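PDB 4WQQ: lectin CEL-I, N-acetyl-D-galactosamine-specific C-type, which binds sugars through calcium as a C-type lectin, here as a variant engineered to recognise mannose in place of galactose and N-acetylgalactosamine. Local coordinates for residues N60-I65 and G113-T118; Y16-T21 and G64-A69; D45-H50 and M135-F140. The protein carries 3 engineered substitutions. One frame throughout, in Å; residues are numbered along the deposited sequence.

Interaction 1. Residues N60-I65 and G113-T118; sequences NYWRGI and GQFRHT
W62 and R63, near the end of helix 52-65 of the C-type lectin fold, reach across to F115, R116 and H117, where strand 112-116 runs out into a turn. The six-membered end of the indole does the touching: W62 CZ3 lies 3.4 Å from R116 O, which sits at the ring edge near its plane, and 3.7 Å from F115 CB. Its neighbour W62 CH2 comes to 3.7 Å from H117 CA. With CG anti to the backbone N (chi1 167°), the indole projects off the helix into this corner. R63 lies against the indole. Its chain is bent at chi2 and chi3, so that CD lies over the centre of one indole face while the guanidinium receives H117 CB over one of its own faces, 3.6 Å from R63 CZ. The guanidinium and imidazole planes are 43° apart, so the two groups are not stacked flat.

Outward from these contacts, W62 NE1 is hydrogen-bonded to D66 OD2 and R63 NH1 to Q68 O; both acceptors lie on the loop that follows the helix. The CB of R116 points away from the helix, and its guanidinium lies in the mannose pocket, giving a weak hydrogen bond to the sugar. A water completes the join, accepting from R63 NE at 2.9 Å and donating to H117 O at 3.2 Å.

Interaction 2. Residues Y16-T21 and G64-A69; sequences YRFFNT and GIDSQA
Strand 14-23, near the N-terminus of the C-type lectin fold, faces the chain leaving helix 52-65 at a distance, N20 CA and D66 CA being 6.9 Å apart, and no direct hydrogen bond joins the two segments. F18 and I65 make the apolar half of the contact. I65 CG2 sits at the edge of the F18 ring, near its plane, 3.7 Å from F18 CE2, the two side chains passing alongside and pointing opposite ways. F18 CG is anti to the backbone N (chi1 173°), which sends the ring outward from the strand against the helix end; there F18 CZ also comes to 3.8 Å from D66 CB. The D66 side chain runs roughly perpendicular to that of F18, and its carboxylate is not stacked on the ring. Next along the same side of the strand, N20 turns its amide at 44° to that carboxylate, with N20 OD1 3.7 Å from D66 CG. Two oxygen-bearing groups so placed need donors: K133 NZ forms a salt bridge with D66 OD2 and hydrogen-bonds to N20 OD1 and Q68 OE1. A water also bridges the two residues, accepting from N20 ND2 at 3.1 Å and donating to D66 OD1 at 2.8 Å.

D66 OD1 further accepts from Q68 N at 2.9 Å, closing an Asx turn; this N-H arrives from above the carboxylate plane, 51° out of it. N20 in its turn is the centre of an inverse gamma turn. The W62 ring meets that of F18.

The buried aspartate is thus surrounded by a lysine, an indole N-H, a backbone N-H and a water, which would probably favour its ionised form; the strand and the loop after the helix are joined through these shared polar partners and the phenylalanine packing.

Interaction 3. Residues D45-H50 and M135-F140; sequences DLVSVH and MCKLTF
K137 NZ is gripped by three groups: it donates to S48 O and S48 OG, both at 3.0 Å, and forms a salt bridge with E54 of helix 52-65. The fully extended lysine chain runs past V47 to reach them, and NZ meets S48 O from above the carbonyl plane, 49° out of it. H50 presents its ring edge, H50 CD2 lying 3.9 Å from K137 NZ. S48 OG is held in turn by D89.

Alongside the lysine the backbones pair antiparallel. D45 and K137 form a hydrogen-bonded pair, K137 N to D45 O at 2.9 Å and D45 N to K137 O at 3.1 Å; L46 and C136 follow as a non-hydrogen-bonded pair with CA atoms only 4.5 Å apart. V47 N then donates to M135 O at 3.1 Å. V47 and M135 pack obliquely, V47 CB 3.8 Å from M135 CG, both against V58 of the helix and M135 also against Y61.

Here strand 42-46 pairs with the C-terminal strand, whose C136 carries the disulfide to C32 of helix 25-34. That link, tying the first helix to the last strand, is characteristic of the C-type lectin domain.

Overall arrangement
Interaction 3 is the buried one, a backbone-paired part of the sheet with a buried lysine bonded across it; interactions 1 and 2 lie farther out, partly buried, and join side chains without direct hydrogen bonds, each adding a bridging water. Interactions 1 and 2 share the end of helix 52-65 and touch where H117 packs on A69, so one helix end meets strand 112-116 and strand 14-23. Strand 14-23 also neighbours strand 132-140 of interaction 3, R17 and C136 being joined by a backbone hydrogen bond. M135 packs against Y61 and W62, connecting interaction 3 to the helix. Of the three, interaction 1 alone includes a sugar-pocket residue, R116.

Interaction 1. Residues N60-I65 and G113-T118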
loop_
_atom_site.group_PDB
_atom_site.type_symbol
_atom_site.label_atom_id
_atom_site.label_comp_id
_atom_site.label_asym_id
_atom_site.label_seq_id
_atom_site.Cartn_x
_atom_site.Cartn_y
_atom_site.Cartn_z
ATOM N N ASN A 60 1.398 7.610 21.216
ATOM C CA ASN A 60 2.382 6.690 21.762
ATOM C C ASN A 60 3.515 6.407 20.746
ATOM O O ASN A 60 4.704 6.299 21.101
ATOM C CB ASN A 60 1.685 5.410 22.258
ATOM C CG ASN A 60 0.733 5.714 23.468
ATOM O OD1 ASN A 60 1.080 6.514 24.356
ATOM N ND2 ASN A 60 -0.459 5.111 23.475
ATOM N N TYR A 61 3.160 6.396 19.461
ATOM C CA TYR A 61 4.161 6.170 18.433
ATOM C C TYR A 61 5.151 7.339 18.379
ATOM O O TYR A 61 6.385 7.174 18.440
ATOM C CB TYR A 61 3.416 5.936 17.108
ATOM C CG TYR A 61 4.240 5.909 15.814
ATOM C CD1 TYR A 61 5.555 5.504 15.800
ATOM C CD2 TYR A 61 3.666 6.316 14.607
ATOM C CE1 TYR A 61 6.292 5.479 14.633
ATOM C CE2 TYR A 61 4.386 6.284 13.403
ATOM C CZ TYR A 61 5.714 5.901 13.423
ATOM O OH TYR A 61 6.505 5.833 12.298
ATOM N N TRP A 62 4.606 8.551 18.326
ATOM C CA TRP A 62 5.376 9.750 18.355
ATOM C C TRP A 62 6.351 9.795 19.565
ATOM O O TRP A 62 7.559 9.977 19.413
ATOM C CB TRP A 62 4.425 10.956 18.360
ATOM C CG TRP A 62 5.080 12.247 18.703
ATOM C CD1 TRP A 62 6.338 12.664 18.344
ATOM C CD2 TRP A 62 4.475 13.358 19.371
ATOM N NE1 TRP A 62 6.553 13.911 18.767
ATOM C CE2 TRP A 62 5.445 14.370 19.421
ATOM C CE3 TRP A 62 3.216 13.580 19.985
ATOM C CZ2 TRP A 62 5.219 15.590 20.041
ATOM C CZ3 TRP A 62 3.003 14.756 20.617
ATOM C CH2 TRP A 62 3.996 15.788 20.592
ATOM N N ARG A 63 5.772 9.614 20.768
ATOM C CA ARG A 63 6.528 9.799 22.004
ATOM C C ARG A 63 7.490 8.658 22.281
ATOM O O ARG A 63 8.467 8.859 23.028
ATOM C CB ARG A 63 5.567 10.069 23.142
ATOM C CG ARG A 63 4.665 11.282 22.936
ATOM C CD ARG A 63 5.446 12.535 22.601
ATOM N NE ARG A 63 6.318 12.926 23.696
ATOM C CZ ARG A 63 7.242 13.873 23.650
ATOM N NH1 ARG A 63 7.498 14.533 22.545
ATOM N NH2 ARG A 63 7.922 14.163 24.718
ATOM N N GLY A 64 7.339 7.554 21.548
ATOM C CA GLY A 64 8.367 6.487 21.577
ATOM C C GLY A 64 9.612 6.807 20.800
ATOM O O GLY A 64 10.721 6.306 21.079
ATOM N N ILE A 65 9.487 7.697 19.810
ATOM C CA ILE A 65 10.625 8.117 19.070
ATOM C C ILE A 65 11.190 9.469 19.508
ATOM O O ILE A 65 12.419 9.693 19.477
ATOM C CB ILE A 65 10.227 8.119 17.577
ATOM C CG1 ILE A 65 9.991 6.640 17.201
ATOM C CG2 ILE A 65 11.370 8.660 16.717
ATOM C CD1 ILE A 65 9.143 6.495 15.993
ATOM N N GLY A 113 -3.672 22.703 13.424
ATOM C CA GLY A 113 -3.787 21.793 14.554
ATOM C C GLY A 113 -2.560 20.932 14.841
ATOM O O GLY A 113 -1.803 20.611 13.936
ATOM N N GLN A 114 -2.312 20.627 16.119
ATOM C CA GLN A 114 -1.166 19.858 16.533
ATOM C C GLN A 114 -1.479 19.160 17.882
ATOM O O GLN A 114 -2.261 19.683 18.679
ATOM C CB GLN A 114 0.097 20.768 16.679
ATOM C CG GLN A 114 -0.078 21.898 17.688
ATOM C CD GLN A 114 1.061 22.895 17.815
ATOM O OE1 GLN A 114 1.027 23.642 18.763
ATOM N NE2 GLN A 114 2.002 22.979 16.869
ATOM N N PHE A 115 -0.871 18.015 18.122
ATOM C CA PHE A 115 -0.816 17.453 19.500
ATOM C C PHE A 115 0.186 18.221 20.364
ATOM O O PHE A 115 1.315 18.536 19.950
ATOM C CB PHE A 115 -0.299 16.000 19.478
ATOM C CG PHE A 115 -1.235 14.955 18.907
ATOM C CD1 PHE A 115 -2.410 15.241 18.251
ATOM C CD2 PHE A 115 -0.882 13.630 19.042
ATOM C CE1 PHE A 115 -3.194 14.243 17.731
ATOM C CE2 PHE A 115 -1.696 12.621 18.587
ATOM C CZ PHE A 115 -2.841 12.911 17.922
ATOM N N ARG A 116 -0.180 18.452 21.607
ATOM C CA ARG A 116 0.782 18.658 22.691
ATOM C C ARG A 116 1.456 17.341 23.104
ATOM O O ARG A 116 0.930 16.273 22.848
ATOM C CB ARG A 116 0.026 19.233 23.929
ATOM C CG ARG A 116 -0.682 20.477 23.522
ATOM C CD ARG A 116 -0.898 21.463 24.606
ATOM N NE ARG A 116 -0.155 22.659 24.227
ATOM C CZ ARG A 116 -0.650 23.909 24.184
ATOM N NH1 ARG A 116 -1.953 24.221 24.520
ATOM N NH2 ARG A 116 0.178 24.863 23.801
ATOM N N HIS A 117 2.619 17.449 23.728
ATOM C CA HIS A 117 3.328 16.258 24.179
ATOM C C HIS A 117 2.767 15.782 25.533
ATOM O O HIS A 117 3.179 14.723 26.010
ATOM C CB HIS A 117 4.851 16.440 24.293
ATOM C CG HIS A 117 5.326 17.324 25.404
ATOM N ND1 HIS A 117 5.280 18.707 25.348
ATOM C CD2 HIS A 117 5.883 17.018 26.616
ATOM C CE1 HIS A 117 5.848 19.200 26.445
ATOM N NE2 HIS A 117 6.204 18.196 27.224
ATOM N N THR A 118 1.826 16.532 26.073
ATOM C CA THR A 118 1.243 16.230 27.415
ATOM C C THR A 118 -0.209 15.795 27.267
ATOM O O THR A 118 -0.830 15.922 26.181
ATOM C CB THR A 118 1.327 17.464 28.284
ATOM O OG1 THR A 118 0.701 18.561 27.617
ATOM C CG2 THR A 118 2.693 17.768 28.606
HETATM O O HOH W 1 5.376 12.434 26.408
#

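Interaction 2. Residues Y16-T21 and G64-A69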
loop_
_atom_site.group_PDB
_atom_site.type_symbol
_atom_site.label_atom_id
_atom_site.label_comp_id
_atom_site.label_asym_id
_atom_site.label_seq_id
_atom_site.Cartn_x
_atom_site.Cartn_y
_atom_site.Cartn_z
ATOM N N TYR A 16 1.139 4.513 9.047
ATOM C CA TYR A 16 1.575 5.751 9.684
ATOM C C TYR A 16 3.105 5.877 9.623
ATOM O O TYR A 16 3.862 4.877 9.678
ATOM C CB TYR A 16 1.086 5.841 11.178
ATOM C CG TYR A 16 -0.403 5.749 11.329
ATOM C CD1 TYR A 16 -1.025 4.523 11.336
ATOM C CD2 TYR A 16 -1.172 6.852 11.506
ATOM C CE1 TYR A 16 -2.397 4.426 11.447
ATOM C CE2 TYR A 16 -2.556 6.776 11.657
ATOM C CZ TYR A 16 -3.165 5.557 11.614
ATOM O OH TYR A 16 -4.544 5.381 11.748
ATOM N N ARG A 17 3.615 7.110 9.509
ATOM C CA ARG A 17 5.018 7.373 9.549
ATOM C C ARG A 17 5.310 8.699 10.229
ATOM O O ARG A 17 4.808 9.743 9.824
ATOM C CB ARG A 17 5.641 7.368 8.166
ATOM C CG ARG A 17 7.163 7.459 8.161
ATOM C CD ARG A 17 7.702 7.025 6.812
ATOM N NE ARG A 17 9.126 7.268 6.725
ATOM C CZ ARG A 17 9.855 7.119 5.630
ATOM N NH1 ARG A 17 9.290 6.726 4.497
ATOM N NH2 ARG A 17 11.163 7.412 5.687
ATOM N N PHE A 18 6.126 8.624 11.273
ATOM C CA PHE A 18 6.578 9.777 11.963
ATOM C C PHE A 18 7.904 10.303 11.448
ATOM O O PHE A 18 8.842 9.527 11.215
ATOM C CB PHE A 18 6.726 9.421 13.453
ATOM C CG PHE A 18 7.355 10.518 14.261
ATOM C CD1 PHE A 18 6.708 11.737 14.380
ATOM C CD2 PHE A 18 8.634 10.362 14.839
ATOM C CE1 PHE A 18 7.261 12.790 15.066
ATOM C CE2 PHE A 18 9.189 11.416 15.551
ATOM C CZ PHE A 18 8.550 12.632 15.647
ATOM N N PHE A 19 7.933 11.621 11.223
ATOM C CA PHE A 19 9.082 12.364 10.819
ATOM C C PHE A 19 9.549 13.300 11.908
ATOM O O PHE A 19 8.935 14.278 12.271
ATOM C CB PHE A 19 8.795 13.148 9.554
ATOM C CG PHE A 19 8.596 12.264 8.363
ATOM C CD1 PHE A 19 9.670 11.816 7.622
ATOM C CD2 PHE A 19 7.329 11.822 8.037
ATOM C CE1 PHE A 19 9.493 10.972 6.524
ATOM C CE2 PHE A 19 7.171 10.970 6.968
ATOM C CZ PHE A 19 8.247 10.552 6.218
ATOM N N ASN A 20 10.724 12.976 12.425
ATOM C CA ASN A 20 11.288 13.669 13.589
ATOM C C ASN A 20 12.106 14.873 13.151
ATOM O O ASN A 20 13.287 14.977 13.404
ATOM C CB ASN A 20 12.092 12.693 14.411
ATOM C CG ASN A 20 12.374 13.209 15.803
ATOM O OD1 ASN A 20 11.805 14.168 16.257
ATOM N ND2 ASN A 20 13.229 12.519 16.502
ATOM N N THR A 21 11.410 15.784 12.479
ATOM C CA THR A 21 11.983 16.977 11.864
ATOM C C THR A 21 11.069 18.101 12.136
ATOM O O THR A 21 9.841 18.055 11.838
ATOM C CB THR A 21 12.141 16.759 10.324
ATOM O OG1 THR A 21 13.130 15.734 10.077
ATOM C CG2 THR A 21 12.575 18.028 9.593
ATOM N N GLY A 64 7.339 7.554 21.548
ATOM C CA GLY A 64 8.367 6.487 21.577
ATOM C C GLY A 64 9.612 6.807 20.800
ATOM O O GLY A 64 10.721 6.306 21.079
ATOM N N ILE A 65 9.487 7.697 19.810
ATOM C CA ILE A 65 10.625 8.117 19.070
ATOM C C ILE A 65 11.190 9.469 19.508
ATOM O O ILE A 65 12.419 9.693 19.477
ATOM C CB ILE A 65 10.227 8.119 17.577
ATOM C CG1 ILE A 65 9.991 6.640 17.201
ATOM C CG2 ILE A 65 11.370 8.660 16.717
ATOM C CD1 ILE A 65 9.143 6.495 15.993
ATOM N N ASP A 66 10.311 10.404 19.830
ATOM C CA ASP A 66 10.683 11.775 20.151
ATOM C C ASP A 66 10.387 12.049 21.627
ATOM O O ASP A 66 9.227 12.064 22.085
ATOM C CB ASP A 66 9.876 12.715 19.245
ATOM C CG ASP A 66 10.109 14.191 19.516
ATOM O OD1 ASP A 66 11.119 14.603 20.172
ATOM O OD2 ASP A 66 9.275 15.010 19.008
ATOM N N SER A 67 11.456 12.250 22.389
ATOM C CA SER A 67 11.275 12.594 23.780
ATOM C C SER A 67 11.312 14.083 24.068
ATOM O O SER A 67 11.241 14.488 25.231
ATOM C CB SER A 67 12.340 11.854 24.614
ATOM O OG SER A 67 13.613 12.294 24.265
ATOM N N GLN A 68 11.414 14.929 23.036
ATOM C CA GLN A 68 11.609 16.348 23.281
ATOM C C GLN A 68 10.267 17.016 23.601
ATOM O O GLN A 68 9.261 16.594 23.087
ATOM C CB GLN A 68 12.262 17.036 22.089
ATOM C CG GLN A 68 13.643 16.557 21.716
ATOM C CD GLN A 68 14.135 17.214 20.455
ATOM O OE1 GLN A 68 13.333 17.582 19.549
ATOM N NE2 GLN A 68 15.483 17.361 20.351
ATOM N N ALA A 69 10.268 18.062 24.420
ATOM C CA ALA A 69 9.044 18.848 24.670
ATOM C C ALA A 69 8.722 19.623 23.352
ATOM O O ALA A 69 9.593 20.121 22.690
ATOM C CB ALA A 69 9.207 19.782 25.814
HETATM O O HOH W 2 13.712 13.892 19.295
#

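Interaction 3. Residues D45-H50 and M135-F140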
loop_
_atom_site.group_PDB
_atom_site.type_symbol
_atom_site.label_atom_id
_atom_site.label_comp_id
_atom_site.label_asym_id
_atom_site.label_seq_id
_atom_site.Cartn_x
_atom_site.Cartn_y
_atom_site.Cartn_z
ATOM N N ASP A 45 -1.016 11.790 3.608
ATOM C CA ASP A 45 -1.433 13.124 4.071
ATOM C C ASP A 45 -1.056 13.259 5.531
ATOM O O ASP A 45 -0.572 12.274 6.190
ATOM C CB ASP A 45 -2.917 13.277 3.817
ATOM C CG ASP A 45 -3.347 14.689 3.558
ATOM O OD1 ASP A 45 -2.794 15.636 4.202
ATOM O OD2 ASP A 45 -4.339 14.875 2.811
ATOM N N LEU A 46 -1.139 14.442 6.065
ATOM C CA LEU A 46 -1.036 14.589 7.512
ATOM C C LEU A 46 -2.092 13.701 8.207
ATOM O O LEU A 46 -3.159 13.519 7.693
ATOM C CB LEU A 46 -1.240 16.052 7.915
ATOM C CG LEU A 46 0.019 16.927 7.733
ATOM C CD1 LEU A 46 -0.330 18.390 7.789
ATOM C CD2 LEU A 46 1.151 16.599 8.699
ATOM N N VAL A 47 -1.755 13.172 9.364
ATOM C CA VAL A 47 -2.639 12.247 10.104
ATOM C C VAL A 47 -3.949 12.954 10.445
ATOM O O VAL A 47 -3.992 14.130 10.872
ATOM C CB VAL A 47 -1.860 11.696 11.335
ATOM C CG1 VAL A 47 -1.539 12.819 12.305
ATOM C CG2 VAL A 47 -2.625 10.589 12.011
ATOM N N SER A 48 -5.048 12.228 10.245
ATOM C CA SER A 48 -6.352 12.587 10.791
ATOM C C SER A 48 -6.678 11.606 11.898
ATOM O O SER A 48 -6.186 10.496 11.843
ATOM C CB SER A 48 -7.391 12.566 9.710
ATOM O OG SER A 48 -7.520 11.275 9.126
ATOM N N VAL A 49 -7.523 12.002 12.858
ATOM C CA VAL A 49 -7.720 11.218 14.144
ATOM C C VAL A 49 -9.222 11.036 14.327
ATOM O O VAL A 49 -9.969 12.010 14.372
ATOM C CB VAL A 49 -7.069 11.912 15.343
ATOM C CG1 VAL A 49 -7.167 11.042 16.613
ATOM C CG2 VAL A 49 -5.587 12.133 15.045
ATOM N N HIS A 50 -9.630 9.774 14.363
ATOM C CA HIS A 50 -11.084 9.499 14.415
ATOM C C HIS A 50 -11.603 8.741 15.614
ATOM O O HIS A 50 -12.791 8.432 15.606
ATOM C CB HIS A 50 -11.532 8.862 13.119
ATOM C CG HIS A 50 -11.331 9.760 11.962
ATOM N ND1 HIS A 50 -12.190 10.778 11.639
ATOM C CD2 HIS A 50 -10.307 9.826 11.069
ATOM C CE1 HIS A 50 -11.726 11.411 10.573
ATOM N NE2 HIS A 50 -10.572 10.864 10.220
ATOM N N MET A 135 3.503 13.796 11.451
ATOM C CA MET A 135 3.162 12.412 11.214
ATOM C C MET A 135 2.292 12.320 9.944
ATOM O O MET A 135 1.293 13.049 9.799
ATOM C CB MET A 135 2.307 12.004 12.390
ATOM C CG MET A 135 1.638 10.670 12.336
ATOM S SD MET A 135 2.627 9.381 13.044
ATOM C CE MET A 135 3.093 9.886 14.760
ATOM N N CYS A 136 2.614 11.360 9.101
ATOM C CA CYS A 136 1.814 11.092 7.929
ATOM C C CYS A 136 1.012 9.803 8.071
ATOM O O CYS A 136 1.331 8.952 8.918
ATOM C CB CYS A 136 2.684 10.975 6.692
ATOM S SG CYS A 136 3.872 12.351 6.489
ATOM N N LYS A 137 -0.002 9.689 7.249
ATOM C CA LYS A 137 -0.944 8.544 7.310
ATOM C C LYS A 137 -1.248 8.222 5.885
ATOM O O LYS A 137 -1.508 9.124 5.101
ATOM C CB LYS A 137 -2.190 8.987 8.057
ATOM C CG LYS A 137 -3.371 8.068 8.127
ATOM C CD LYS A 137 -4.467 8.687 9.050
ATOM C CE LYS A 137 -5.792 7.968 8.853
ATOM N NZ LYS A 137 -6.866 8.407 9.773
ATOM N N LEU A 138 -1.303 6.917 5.577
ATOM C CA LEU A 138 -1.857 6.433 4.337
ATOM C C LEU A 138 -3.320 6.078 4.424
ATOM O O LEU A 138 -3.740 5.404 5.368
ATOM C CB LEU A 138 -1.089 5.221 3.897
ATOM C CG LEU A 138 0.405 5.437 3.714
ATOM C CD1 LEU A 138 0.954 4.182 3.142
ATOM C CD2 LEU A 138 0.843 6.632 2.841
ATOM N N THR A 139 -4.065 6.504 3.401
ATOM C CA THR A 139 -5.472 6.143 3.255
ATOM C C THR A 139 -5.625 5.453 1.875
ATOM O O THR A 139 -5.257 5.993 0.835
ATOM C CB THR A 139 -6.408 7.383 3.366
ATOM O OG1 THR A 139 -6.224 7.979 4.657
ATOM C CG2 THR A 139 -7.887 7.014 3.218
ATOM N N PHE A 140 -6.213 4.255 1.890
ATOM C CA PHE A 140 -6.463 3.481 0.682
ATOM C C PHE A 140 -7.807 3.792 0.176
ATOM O O PHE A 140 -8.801 3.254 0.628
ATOM C CB PHE A 140 -6.231 2.037 0.957
ATOM C CG PHE A 140 -4.875 1.811 1.567
ATOM C CD1 PHE A 140 -3.745 1.809 0.793
ATOM C CD2 PHE A 140 -4.739 1.624 2.925
ATOM C CE1 PHE A 140 -2.506 1.635 1.386
ATOM C CE2 PHE A 140 -3.500 1.491 3.519
ATOM C CZ PHE A 140 -2.374 1.484 2.765
#